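PDB 5J5U: RagB/SusD domain protein from Flavobacterium johnsoniae, which binds chitin and, as a SusD homologue, probably captures chitin chains at the cell surface for uptake by the bacterium. Local coordinates for residues F62-E67 and T472-G477; A78-N83 and V109-R114; P138-Q143 and N452-K457; A210-G215 and G351-S356; E218-N223 and V365-K370. All blocks are in the same frame, centred on the assembly; numbering follows the deposited sequence.

Contact 1 of 5, residues F62-E67 and T472-G477; sequences FKKVDE and TNDWTG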
# COMPACT_ATOMS: atom_id res chain seq x y z
N PHE A 62 -13.06 -14.24 -2.32
CA PHE A 62 -13.14 -14.24 -0.84
C PHE A 62 -13.26 -15.65 -0.22
O PHE A 62 -14.33 -16.11 0.15
CB PHE A 62 -14.30 -13.36 -0.36
CG PHE A 62 -14.38 -12.02 -1.07
CD1 PHE A 62 -13.21 -11.37 -1.48
CD2 PHE A 62 -15.61 -11.42 -1.32
CE1 PHE A 62 -13.27 -10.15 -2.12
CE2 PHE A 62 -15.70 -10.21 -1.95
CZ PHE A 62 -14.52 -9.56 -2.37
N LYS A 63 -12.13 -16.34 -0.13
CA LYS A 63 -12.06 -17.61 0.57
C LYS A 63 -10.93 -17.55 1.62
O LYS A 63 -9.86 -17.00 1.35
CB LYS A 63 -11.83 -18.76 -0.41
CG LYS A 63 -12.97 -19.00 -1.36
CD LYS A 63 -12.79 -20.31 -2.11
CE LYS A 63 -13.88 -20.48 -3.15
NZ LYS A 63 -13.70 -21.76 -3.86
N LYS A 64 -11.18 -18.09 2.80
CA LYS A 64 -10.23 -18.01 3.91
C LYS A 64 -9.18 -19.10 3.86
O LYS A 64 -9.50 -20.26 3.66
CB LYS A 64 -10.95 -18.12 5.26
CG LYS A 64 -12.02 -17.11 5.47
CD LYS A 64 -12.14 -16.79 6.94
CE LYS A 64 -12.86 -17.87 7.70
NZ LYS A 64 -13.34 -17.37 9.03
N VAL A 65 -7.94 -18.68 4.06
CA VAL A 65 -6.81 -19.58 4.33
C VAL A 65 -6.07 -18.91 5.48
O VAL A 65 -5.58 -17.77 5.32
CB VAL A 65 -5.86 -19.78 3.12
CG1 VAL A 65 -4.79 -20.83 3.44
CG2 VAL A 65 -6.63 -20.19 1.87
N ASP A 66 -6.04 -19.58 6.63
CA ASP A 66 -5.45 -19.02 7.86
C ASP A 66 -4.05 -18.48 7.63
O ASP A 66 -3.72 -17.40 8.07
CB ASP A 66 -5.40 -20.06 8.99
CG ASP A 66 -6.77 -20.47 9.47
OD1 ASP A 66 -7.74 -19.72 9.21
OD2 ASP A 66 -6.89 -21.55 10.10
N GLU A 67 -3.24 -19.27 6.96
CA GLU A 67 -1.87 -18.90 6.69
C GLU A 67 -1.81 -17.60 5.88
O GLU A 67 -0.93 -16.75 6.12
CB GLU A 67 -1.16 -20.02 5.93
CG GLU A 67 0.25 -19.71 5.57
CD GLU A 67 0.83 -20.64 4.54
OE1 GLU A 67 0.42 -20.52 3.38
OE2 GLU A 67 1.72 -21.47 4.88
N THR A 472 -16.20 -10.86 17.97
CA THR A 472 -15.58 -11.77 16.98
C THR A 472 -14.15 -11.40 16.57
O THR A 472 -13.73 -10.26 16.70
CB THR A 472 -16.42 -11.88 15.67
OG1 THR A 472 -16.76 -10.57 15.23
CG2 THR A 472 -17.69 -12.65 15.89
N ASN A 473 -13.41 -12.40 16.12
CA ASN A 473 -12.13 -12.23 15.44
C ASN A 473 -12.32 -12.74 14.04
O ASN A 473 -11.90 -13.83 13.70
CB ASN A 473 -10.98 -12.96 16.11
CG ASN A 473 -9.68 -12.85 15.32
OD1 ASN A 473 -9.43 -11.82 14.66
ND2 ASN A 473 -8.88 -13.92 15.34
N ASP A 474 -13.04 -11.94 13.25
CA ASP A 474 -13.48 -12.33 11.93
C ASP A 474 -13.00 -11.31 10.87
O ASP A 474 -12.68 -10.17 11.20
CB ASP A 474 -15.00 -12.47 11.92
CG ASP A 474 -15.47 -13.33 10.79
OD1 ASP A 474 -14.76 -14.32 10.48
OD2 ASP A 474 -16.55 -13.04 10.23
N TRP A 475 -12.93 -11.76 9.62
CA TRP A 475 -12.52 -10.94 8.48
C TRP A 475 -13.62 -9.96 7.99
O TRP A 475 -13.37 -9.10 7.18
CB TRP A 475 -11.95 -11.91 7.42
CG TRP A 475 -12.77 -12.66 6.34
CD1 TRP A 475 -12.61 -12.56 5.00
CD2 TRP A 475 -13.82 -13.63 6.54
NE1 TRP A 475 -13.47 -13.41 4.34
CE2 TRP A 475 -14.23 -14.07 5.27
CE3 TRP A 475 -14.41 -14.21 7.67
CZ2 TRP A 475 -15.24 -15.04 5.08
CZ3 TRP A 475 -15.43 -15.19 7.50
CH2 TRP A 475 -15.83 -15.57 6.20
N THR A 476 -14.84 -10.11 8.51
CA THR A 476 -15.95 -9.16 8.34
C THR A 476 -15.99 -8.10 9.46
O THR A 476 -16.87 -7.24 9.46
CB THR A 476 -17.30 -9.87 8.29
OG1 THR A 476 -17.35 -10.81 9.37
CG2 THR A 476 -17.47 -10.64 6.98
N GLY A 477 -15.08 -8.18 10.43
CA GLY A 477 -14.92 -7.10 11.39
C GLY A 477 -14.33 -5.82 10.79
O GLY A 477 -13.80 -5.85 9.67
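K64 lies across the indole of W475, its aliphatic chain doing the touching. CD sits over the six-membered ring, 3.5 Å from that ring's centroid and only 11° off the normal: a CH-pi contact on the face, offset toward the rim. CG lies over the CE2-CZ2 bond, and the chain bends at chi3 (-77°), which brings NZ down to 3.4 Å from W475 CZ3. From there the ammonium looks past the ring to D474 OD1 at 3.7 Å, a long salt bridge and probably a weak hold. D474 is placed by its own neighbourhood: a type I beta turn from D474 to G477 is closed by G477 N on D474 O (3.2 Å). In this mostly helical SusD-like fold the contact lays the tail of the chain beside the loop leading into helix 66-90. A first torsion of 87° lifts the indole of W475 off the turn toward K64. An alanine in place of W475 would take away the surface under the lysine chain, whose methylenes would probably be left free to swing, with the weak ion pair alone to guide them. T440 and P445 also touch the indole, while W475 NE1 is buried without a partner. The backbones at both ends are tied to one neighbouring loop, F62 to Q439 and W475 to T446.

Contact 2 of 5, residues A78-N83 and V109-R114; sequences ANELKN and VMVAQR
L81 and V111 mark the place where two successive helices, 66-90 and 98-119, come together as a helical hairpin, their local axes 9.8 Å apart at closest and running at 135° to each other. V111 CG1 is the central apolar piece: it touches L81 CD1 at 4.3 Å and lies against CB of E80 at 3.9 Å. E80 reaches over this methyl with its chain extended beyond CG, and OE1 meets R114 NH2 at 2.8 Å. The two side chains cross at about a right angle, yet carboxylate and guanidinium planes are only 28° apart. OE1 uses its syn lone pair, although the N-H points rather off line (137°). NH2 spends its other hydrogen at home, on V111 O one turn back (3.3 Å), which pins the guanidinium against its own helix. Y33 OH bonds to both E80 OE2 and R114 NH1, bridging the outer ends of the ion pair, and C26 of helix 16-29 also touches E80. All the residues in touch are buried, in a fold built largely of helices as expected for the TPR-related SusD family. Opposite charges thus meet away from water, where neutralising each other probably matters more than it would on the surface.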
# COMPACT_ATOMS: atom_id res chain seq x y z
N ALA A 78 7.80 -11.80 13.96
CA ALA A 78 9.01 -12.61 14.02
C ALA A 78 10.28 -11.84 13.60
O ALA A 78 11.32 -11.95 14.24
CB ALA A 78 8.85 -13.85 13.16
N ASN A 79 10.18 -11.02 12.56
CA ASN A 79 11.39 -10.47 11.94
C ASN A 79 11.61 -8.98 12.18
O ASN A 79 12.74 -8.57 12.44
CB ASN A 79 11.39 -10.71 10.43
CG ASN A 79 11.37 -12.19 10.07
OD1 ASN A 79 11.95 -13.02 10.78
ND2 ASN A 79 10.70 -12.53 8.96
N GLU A 80 10.56 -8.18 12.03
CA GLU A 80 10.72 -6.73 11.86
C GLU A 80 10.64 -5.90 13.14
O GLU A 80 11.58 -5.19 13.47
CB GLU A 80 9.70 -6.21 10.85
CG GLU A 80 9.86 -6.85 9.46
CD GLU A 80 8.74 -6.49 8.49
OE1 GLU A 80 7.99 -5.52 8.73
OE2 GLU A 80 8.62 -7.21 7.47
N LEU A 81 9.54 -6.02 13.88
CA LEU A 81 9.26 -5.11 14.98
C LEU A 81 10.35 -5.14 16.04
O LEU A 81 10.78 -4.10 16.54
CB LEU A 81 7.92 -5.44 15.60
CG LEU A 81 7.44 -4.42 16.62
CD1 LEU A 81 7.14 -3.07 15.97
CD2 LEU A 81 6.20 -4.99 17.28
N LYS A 82 10.83 -6.35 16.34
CA LYS A 82 11.85 -6.55 17.36
C LYS A 82 13.18 -5.87 17.03
O LYS A 82 13.82 -5.27 17.90
CB LYS A 82 12.06 -8.05 17.55
CG LYS A 82 13.47 -8.45 17.92
CD LYS A 82 13.58 -9.97 17.93
CE LYS A 82 13.08 -10.57 16.62
NZ LYS A 82 13.74 -10.00 15.41
N ASN A 83 13.59 -5.93 15.77
CA ASN A 83 14.85 -5.32 15.38
C ASN A 83 14.79 -3.82 15.54
O ASN A 83 15.74 -3.19 16.03
CB ASN A 83 15.20 -5.66 13.94
CG ASN A 83 16.02 -6.91 13.85
OD1 ASN A 83 17.21 -6.91 14.18
ND2 ASN A 83 15.39 -8.00 13.43
N VAL A 109 7.19 3.16 12.65
CA VAL A 109 5.82 3.51 12.29
C VAL A 109 5.46 2.77 10.99
O VAL A 109 4.42 2.13 10.90
CB VAL A 109 5.63 5.04 12.15
CG1 VAL A 109 4.23 5.36 11.65
CG2 VAL A 109 5.89 5.73 13.51
N MET A 110 6.35 2.81 10.00
CA MET A 110 6.09 2.16 8.73
C MET A 110 5.87 0.65 8.89
O MET A 110 4.94 0.09 8.30
CB MET A 110 7.25 2.42 7.77
CG MET A 110 7.36 3.87 7.32
SD MET A 110 8.85 4.20 6.33
CE MET A 110 8.36 3.51 4.75
N VAL A 111 6.70 0.02 9.70
CA VAL A 111 6.52 -1.39 10.03
C VAL A 111 5.12 -1.62 10.64
O VAL A 111 4.39 -2.50 10.18
CB VAL A 111 7.63 -1.90 11.03
CG1 VAL A 111 7.27 -3.27 11.63
CG2 VAL A 111 9.04 -1.93 10.38
N ALA A 112 4.72 -0.82 11.63
CA ALA A 112 3.53 -1.16 12.44
C ALA A 112 2.21 -0.71 11.79
O ALA A 112 1.15 -1.30 12.01
CB ALA A 112 3.65 -0.54 13.83
N GLN A 113 2.30 0.37 11.01
CA GLN A 113 1.16 0.94 10.32
C GLN A 113 0.42 -0.08 9.42
O GLN A 113 -0.81 -0.14 9.42
CB GLN A 113 1.60 2.15 9.49
CG GLN A 113 0.55 2.70 8.57
CD GLN A 113 0.82 2.34 7.11
OE1 GLN A 113 1.88 2.68 6.56
NE2 GLN A 113 -0.15 1.66 6.46
N ARG A 114 1.17 -0.84 8.63
CA ARG A 114 0.53 -1.87 7.83
C ARG A 114 -0.21 -2.84 8.78
O ARG A 114 -1.41 -3.15 8.58
CB ARG A 114 1.58 -2.60 6.96
CG ARG A 114 2.26 -1.68 5.88
CD ARG A 114 3.67 -2.13 5.51
NE ARG A 114 4.35 -2.73 6.66
CZ ARG A 114 5.27 -3.69 6.59
NH1 ARG A 114 5.67 -4.16 5.42
NH2 ARG A 114 5.78 -4.19 7.71

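Contact 3 of 5, residues P138-Q143 and N452-K457; sequences PKYDKQ and NDEMQK
Y140 and E454 join the loop that leads into helix 143-160 to the short helix 452-457, two pieces of the largely helical SusD-like fold that are more than 300 residues apart in sequence. The polar part comes down to one hydrogen bond: Y140 OH donates to E454 OE1 at 2.8 Å. It arrives on the anti side of the carboxylate and 32° out of its plane, while the ring and carboxylate planes stand 64° apart. OE1 also receives a weak bond from N458 ND2, whose amide serves P138 O as well, so the asparagine links the loop and the helix a second time. Backbone bonds hold each side separately: D141 pairs with V122 beside the loop, Y140 O accepts from R468 NH2, and in the short helix K457 N bonds to D453 O.

Aromatic and apolar neighbours close in around the pair. W73 of helix 66-90 touches both residues, and Y450 meets the Y140 ring edge-to-face. Helix 459-468 lies against both as well, with A465 on the tyrosine and Y462 on the glutamate. Y140 is buried; E454 stays partly open to solvent.

The van der Waals part is just as local. In E454 the bend at chi2 (-67°) curls the carboxylate round the phenol oxygen, which settles into that bend, with CB and CG of E454 each 3.2 Å from Y140 OH.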
# COMPACT_ATOMS: atom_id res chain seq x y z
N PRO A 138 1.64 -9.73 25.75
CA PRO A 138 1.43 -8.29 25.50
C PRO A 138 -0.02 -7.95 25.20
O PRO A 138 -0.70 -8.71 24.51
CB PRO A 138 2.30 -8.03 24.26
CG PRO A 138 2.25 -9.33 23.53
CD PRO A 138 2.25 -10.41 24.60
N LYS A 139 -0.47 -6.81 25.71
CA LYS A 139 -1.82 -6.33 25.45
C LYS A 139 -1.96 -5.85 24.01
O LYS A 139 -0.96 -5.61 23.32
CB LYS A 139 -2.19 -5.20 26.43
CG LYS A 139 -1.43 -3.90 26.18
CD LYS A 139 -1.68 -2.91 27.31
CE LYS A 139 -0.84 -1.64 27.18
NZ LYS A 139 -1.49 -0.59 26.32
N TYR A 140 -3.20 -5.76 23.54
CA TYR A 140 -3.51 -5.21 22.22
C TYR A 140 -3.81 -3.74 22.42
O TYR A 140 -4.73 -3.42 23.16
CB TYR A 140 -4.70 -5.93 21.59
CG TYR A 140 -4.44 -7.37 21.14
CD1 TYR A 140 -3.92 -8.32 22.03
CD2 TYR A 140 -4.76 -7.78 19.84
CE1 TYR A 140 -3.69 -9.63 21.63
CE2 TYR A 140 -4.53 -9.09 19.43
CZ TYR A 140 -3.99 -10.01 20.33
OH TYR A 140 -3.75 -11.29 19.93
N ASP A 141 -3.02 -2.84 21.84
CA ASP A 141 -3.34 -1.41 21.97
C ASP A 141 -4.57 -1.07 21.13
O ASP A 141 -4.71 -1.58 20.02
CB ASP A 141 -2.20 -0.49 21.51
CG ASP A 141 -0.89 -0.75 22.24
OD1 ASP A 141 -0.89 -1.35 23.33
OD2 ASP A 141 0.16 -0.34 21.71
N LYS A 142 -5.43 -0.21 21.65
CA LYS A 142 -6.50 0.33 20.83
C LYS A 142 -5.90 1.09 19.65
O LYS A 142 -4.96 1.90 19.81
CB LYS A 142 -7.41 1.24 21.65
CG LYS A 142 -8.22 0.52 22.70
CD LYS A 142 -8.86 1.50 23.67
CE LYS A 142 -9.81 2.47 22.95
NZ LYS A 142 -10.89 3.00 23.86
N GLN A 143 -6.45 0.85 18.46
CA GLN A 143 -5.92 1.45 17.23
C GLN A 143 -5.84 2.98 17.34
O GLN A 143 -4.86 3.58 16.90
CB GLN A 143 -6.75 1.05 16.00
CG GLN A 143 -6.18 1.59 14.68
CD GLN A 143 -6.98 1.16 13.44
OE1 GLN A 143 -8.14 1.56 13.26
NE2 GLN A 143 -6.34 0.37 12.58
N ASN A 452 -5.13 -17.93 15.73
CA ASN A 452 -5.62 -18.68 16.86
C ASN A 452 -4.54 -18.99 17.92
O ASN A 452 -4.84 -19.21 19.10
CB ASN A 452 -6.27 -19.98 16.35
CG ASN A 452 -7.04 -20.68 17.44
OD1 ASN A 452 -7.84 -20.06 18.13
ND2 ASN A 452 -6.78 -21.97 17.63
N ASP A 453 -3.28 -18.98 17.51
CA ASP A 453 -2.16 -19.09 18.44
C ASP A 453 -2.25 -18.03 19.53
O ASP A 453 -1.81 -18.25 20.65
CB ASP A 453 -0.82 -18.94 17.72
CG ASP A 453 -0.63 -19.96 16.64
OD1 ASP A 453 -1.19 -19.76 15.53
OD2 ASP A 453 0.04 -20.97 16.91
N GLU A 454 -2.79 -16.86 19.18
CA GLU A 454 -2.94 -15.79 20.15
C GLU A 454 -3.99 -16.16 21.18
O GLU A 454 -3.86 -15.85 22.35
CB GLU A 454 -3.31 -14.47 19.46
CG GLU A 454 -2.12 -13.82 18.80
CD GLU A 454 -1.10 -13.34 19.82
OE1 GLU A 454 -1.51 -12.75 20.84
OE2 GLU A 454 0.11 -13.58 19.62
N MET A 455 -5.03 -16.86 20.74
CA MET A 455 -6.04 -17.38 21.66
C MET A 455 -5.43 -18.45 22.58
O MET A 455 -5.85 -18.60 23.73
CB MET A 455 -7.23 -17.96 20.88
CG MET A 455 -8.28 -18.63 21.74
SD MET A 455 -9.17 -17.46 22.81
CE MET A 455 -9.95 -18.61 23.95
N GLN A 456 -4.44 -19.18 22.08
CA GLN A 456 -3.87 -20.27 22.88
C GLN A 456 -2.74 -19.83 23.84
O GLN A 456 -2.55 -20.46 24.87
CB GLN A 456 -3.36 -21.36 21.95
CG GLN A 456 -4.48 -22.12 21.26
CD GLN A 456 -3.99 -22.90 20.06
OE1 GLN A 456 -3.09 -22.45 19.33
NE2 GLN A 456 -4.58 -24.06 19.84
N LYS A 457 -2.02 -18.76 23.49
CA LYS A 457 -0.83 -18.31 24.22
C LYS A 457 -0.99 -16.95 24.90
O LYS A 457 -0.13 -16.53 25.66
CB LYS A 457 0.38 -18.21 23.28
CG LYS A 457 1.01 -19.51 22.88
CD LYS A 457 2.31 -19.22 22.14
CE LYS A 457 1.99 -18.37 20.93
NZ LYS A 457 3.23 -17.94 20.25

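Contact 4 of 5, residues A210-G215 and G351-S356; sequences AAFQNG and GWVAGS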
# COMPACT_ATOMS: atom_id res chain seq x y z
N ALA A 210 -0.25 20.01 9.78
CA ALA A 210 1.10 19.90 10.36
C ALA A 210 2.09 19.22 9.41
O ALA A 210 3.24 19.67 9.25
CB ALA A 210 1.05 19.17 11.67
N ALA A 211 1.64 18.14 8.77
CA ALA A 211 2.48 17.39 7.85
C ALA A 211 2.87 18.28 6.68
O ALA A 211 4.04 18.38 6.29
CB ALA A 211 1.76 16.14 7.35
N PHE A 212 1.87 18.94 6.12
CA PHE A 212 2.04 19.82 4.98
C PHE A 212 3.06 20.93 5.26
O PHE A 212 3.93 21.20 4.43
CB PHE A 212 0.70 20.42 4.59
CG PHE A 212 0.77 21.38 3.46
CD1 PHE A 212 1.50 21.07 2.32
CD2 PHE A 212 0.13 22.61 3.53
CE1 PHE A 212 1.57 21.96 1.27
CE2 PHE A 212 0.19 23.50 2.48
CZ PHE A 212 0.92 23.17 1.35
N GLN A 213 2.98 21.54 6.43
CA GLN A 213 3.82 22.69 6.71
C GLN A 213 5.23 22.25 7.07
O GLN A 213 6.19 22.91 6.68
CB GLN A 213 3.20 23.54 7.81
CG GLN A 213 1.85 24.13 7.39
CD GLN A 213 1.30 25.15 8.38
OE1 GLN A 213 1.48 25.03 9.59
NE2 GLN A 213 0.64 26.17 7.85
N ASN A 214 5.38 21.11 7.74
CA ASN A 214 6.72 20.60 8.01
C ASN A 214 7.45 20.18 6.72
O ASN A 214 8.68 20.17 6.66
CB ASN A 214 6.66 19.40 8.96
CG ASN A 214 6.32 19.79 10.38
OD1 ASN A 214 5.91 20.92 10.65
ND2 ASN A 214 6.48 18.84 11.30
N GLY A 215 6.68 19.82 5.70
CA GLY A 215 7.23 19.52 4.39
C GLY A 215 7.24 18.06 3.94
O GLY A 215 8.05 17.27 4.42
N GLY A 351 -10.70 21.78 2.79
CA GLY A 351 -10.35 23.04 3.41
C GLY A 351 -9.39 22.88 4.57
O GLY A 351 -9.29 23.75 5.43
N TRP A 352 -8.71 21.74 4.62
CA TRP A 352 -7.79 21.45 5.71
C TRP A 352 -6.41 22.09 5.51
O TRP A 352 -5.78 22.50 6.47
CB TRP A 352 -7.65 19.94 5.89
CG TRP A 352 -8.90 19.27 6.42
CD1 TRP A 352 -10.08 19.88 6.76
CD2 TRP A 352 -9.06 17.87 6.70
NE1 TRP A 352 -10.97 18.94 7.23
CE2 TRP A 352 -10.38 17.70 7.20
CE3 TRP A 352 -8.23 16.75 6.58
CZ2 TRP A 352 -10.88 16.45 7.58
CZ3 TRP A 352 -8.73 15.51 6.95
CH2 TRP A 352 -10.05 15.37 7.45
N VAL A 353 -5.96 22.19 4.27
CA VAL A 353 -4.68 22.83 3.97
C VAL A 353 -4.89 23.90 2.91
O VAL A 353 -5.93 23.93 2.24
CB VAL A 353 -3.60 21.83 3.46
CG1 VAL A 353 -3.34 20.75 4.51
CG2 VAL A 353 -4.00 21.21 2.12
N ALA A 354 -3.91 24.80 2.78
CA ALA A 354 -4.03 25.94 1.86
C ALA A 354 -3.65 25.60 0.43
O ALA A 354 -2.55 25.11 0.15
CB ALA A 354 -3.17 27.10 2.37
N GLY A 355 -4.56 25.86 -0.50
CA GLY A 355 -4.22 25.71 -1.90
C GLY A 355 -5.35 25.22 -2.78
O GLY A 355 -6.48 25.06 -2.32
N SER A 356 -5.03 24.99 -4.05
CA SER A 356 -5.98 24.46 -5.02
C SER A 356 -5.95 22.94 -5.09
O SER A 356 -4.90 22.33 -5.35
CB SER A 356 -5.70 25.03 -6.40
OG SER A 356 -6.43 24.33 -7.38
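F212 and V353 make the tight half of this contact. CD2 of F212 comes to 3.8 Å from V353 CB, and V353 CG1 lies 4.1 Å from both F212 CB and CD2, so the valine packs obliquely at the root of the ring, and the two side chains meet by dispersion alone. F212 gets there because its CG is anti to the backbone N (chi1 178°), throwing the ring away from the last turn of helix 201-214 and over toward the loop. L344 of helix 337-349 also touches the phenylalanine, and A347 of the same helix touches V353, which is buried.

The loop 351-356 is the connection between two helices, 337-349 and 357-371, in this predominantly alpha-helical SusD-like protein. It opens with a Schellman motif at G351, where the positive phi ends the preceding helix, and closes at S356, the N-cap of the next. F212 therefore packs against an interhelical loop, beside the end of its own helix, where G215 N still bonds back to A211 O at 3.1 Å.

The loose half lies farther out on the ring, and F212 is itself partly exposed. There F212 CE2 is 3.9 Å from A354 O and CZ is 4.2 Å from that same oxygen, while CB of the exposed A354 stays 4.9 Å from F212 CE2. With a serine in place of F212, the ring that covers V353 would be gone, and the valine would probably lose much of its shelter from solvent on that side. Next along, G355 has a phi of 145°, a backbone shape unfavourable to residues with a CB.

Contact 5 of 5, residues E218-N223 and V365-K370; sequences ESNDDN and VEAGIK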
# COMPACT_ATOMS: atom_id res chain seq x y z
N GLU A 218 8.90 16.37 -2.25
CA GLU A 218 8.86 17.51 -3.18
C GLU A 218 8.96 17.09 -4.64
O GLU A 218 8.65 17.88 -5.53
CB GLU A 218 9.95 18.55 -2.86
CG GLU A 218 9.68 19.32 -1.56
CD GLU A 218 10.87 20.15 -1.09
OE1 GLU A 218 11.24 21.10 -1.82
OE2 GLU A 218 11.44 19.84 -0.01
N SER A 219 9.41 15.86 -4.89
CA SER A 219 9.33 15.27 -6.23
C SER A 219 9.53 13.77 -6.14
O SER A 219 9.79 13.24 -5.06
CB SER A 219 10.39 15.85 -7.17
OG SER A 219 11.67 15.41 -6.77
N ASN A 220 9.45 13.10 -7.29
CA ASN A 220 9.68 11.66 -7.37
C ASN A 220 11.07 11.23 -6.88
O ASN A 220 11.27 10.05 -6.55
CB ASN A 220 9.47 11.19 -8.80
CG ASN A 220 8.00 10.92 -9.12
OD1 ASN A 220 7.10 11.23 -8.32
ND2 ASN A 220 7.74 10.34 -10.28
N ASP A 221 12.02 12.16 -6.84
CA ASP A 221 13.37 11.89 -6.34
C ASP A 221 13.38 11.51 -4.87
O ASP A 221 14.30 10.86 -4.39
CB ASP A 221 14.28 13.10 -6.54
CG ASP A 221 14.58 13.36 -7.99
OD1 ASP A 221 14.31 12.46 -8.81
OD2 ASP A 221 15.06 14.47 -8.30
N ASP A 222 12.35 11.96 -4.16
CA ASP A 222 12.25 11.74 -2.73
C ASP A 222 11.53 10.44 -2.36
O ASP A 222 11.51 10.07 -1.19
CB ASP A 222 11.52 12.93 -2.11
CG ASP A 222 12.31 14.21 -2.21
OD1 ASP A 222 13.56 14.12 -2.25
OD2 ASP A 222 11.70 15.31 -2.22
N ASN A 223 10.93 9.77 -3.35
CA ASN A 223 10.22 8.50 -3.14
C ASN A 223 10.98 7.50 -2.29
O ASN A 223 12.20 7.39 -2.40
CB ASN A 223 9.88 7.85 -4.47
CG ASN A 223 8.77 8.54 -5.18
OD1 ASN A 223 8.32 9.59 -4.73
ND2 ASN A 223 8.31 7.97 -6.29
N VAL A 365 -1.18 13.12 -10.42
CA VAL A 365 -1.33 12.25 -11.57
C VAL A 365 -0.05 12.19 -12.41
O VAL A 365 0.38 11.11 -12.85
CB VAL A 365 -2.50 12.68 -12.47
CG1 VAL A 365 -2.56 11.79 -13.69
CG2 VAL A 365 -3.82 12.62 -11.70
N GLU A 366 0.57 13.35 -12.61
CA GLU A 366 1.82 13.36 -13.37
C GLU A 366 2.90 12.58 -12.64
O GLU A 366 3.65 11.78 -13.23
CB GLU A 366 2.29 14.80 -13.63
CG GLU A 366 3.74 14.89 -14.08
CD GLU A 366 4.09 16.21 -14.77
OE1 GLU A 366 3.27 17.16 -14.73
OE2 GLU A 366 5.19 16.28 -15.36
N ALA A 367 2.98 12.78 -11.32
CA ALA A 367 3.97 12.07 -10.52
C ALA A 367 3.77 10.54 -10.55
O ALA A 367 4.73 9.77 -10.54
CB ALA A 367 3.94 12.59 -9.11
N GLY A 368 2.51 10.12 -10.63
CA GLY A 368 2.19 8.70 -10.67
C GLY A 368 2.52 8.09 -12.02
O GLY A 368 2.98 6.94 -12.10
N ILE A 369 2.28 8.86 -13.08
CA ILE A 369 2.63 8.41 -14.43
C ILE A 369 4.14 8.27 -14.57
O ILE A 369 4.62 7.30 -15.16
CB ILE A 369 2.09 9.38 -15.51
CG1 ILE A 369 0.57 9.39 -15.48
CG2 ILE A 369 2.56 8.95 -16.90
CD1 ILE A 369 -0.03 10.51 -16.31
N LYS A 370 4.89 9.19 -13.97
CA LYS A 370 6.34 9.14 -14.10
C LYS A 370 7.02 8.19 -13.13
O LYS A 370 8.16 7.79 -13.38
CB LYS A 370 6.97 10.54 -13.94
CG LYS A 370 6.78 11.43 -15.17
CD LYS A 370 7.34 12.85 -15.01
CE LYS A 370 7.17 13.64 -16.33
NZ LYS A 370 7.75 15.01 -16.29
O HOH W 1 9.68 10.27 -11.84
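N220 carries the contact, reaching from its loop to A367 and K370 on helix 357-371. From CB, a first torsion of -84° sets CG anti to the carbonyl carbon and aims the amide at the helix, with CG 3.7 Å from A367 O. The flat group then divides its work. OD1 lies against the methyl of A367, 3.5 Å from its CB, whereas ND2 donates to A367 O at 3.1 Å. That bond is nearly straight, 165° at the hydrogen; it lies in the amide plane of N220 and reaches a lone pair of the oxygen within the carbonyl plane. ND2 also packs 3.7 Å from K370 CB. A water lies 2.5 Å from N220 ND2, too close for the bond to be certain, and bonds weakly to K370 O. The bond to A367 O, with OD1 against the A367 methyl, probably settles how the amide is turned.

In this largely helical SusD-like fold the asparagine opens a short 3-10 turn, 220-222, on the way from helix 201-214 to strand 224-226. An ST turn introduces it, S219 OG accepting from D221 N at 3.3 Å; separately, the backbone S219 O accepts from D222 N. K180 and K183 hold D222 by salt bridges, and Y337 touches both N220 and A367. K370 turns its charged end elsewhere, extended beyond CG, so that NZ meets E366 OE2 at 3.0 Å nearly along the C-O axis and bonds to Q382 OE1 as well.

In the fold
Contact 2 is the buried one, a charged pair sealed between helices, whereas contact 1 lies on the surface and relies on a lysine chain over an indole with a long ion pair. Contacts 3, 4 and 5 are partly buried. Helix 66-90 or its lead-in serves contacts 1 and 2, and its W73 also touches contact 3; contacts 1 and 3 both bring the C-terminal region back to the N-terminal part. On the other side of the chain's centre from contact 1, contacts 4 and 5 cross in sequence, pinning the end of helix 201-214 and the loop after it to the loop 351-356 and to helix 357-371 that follows it, apolar in the first and amide-to-carbonyl in the second.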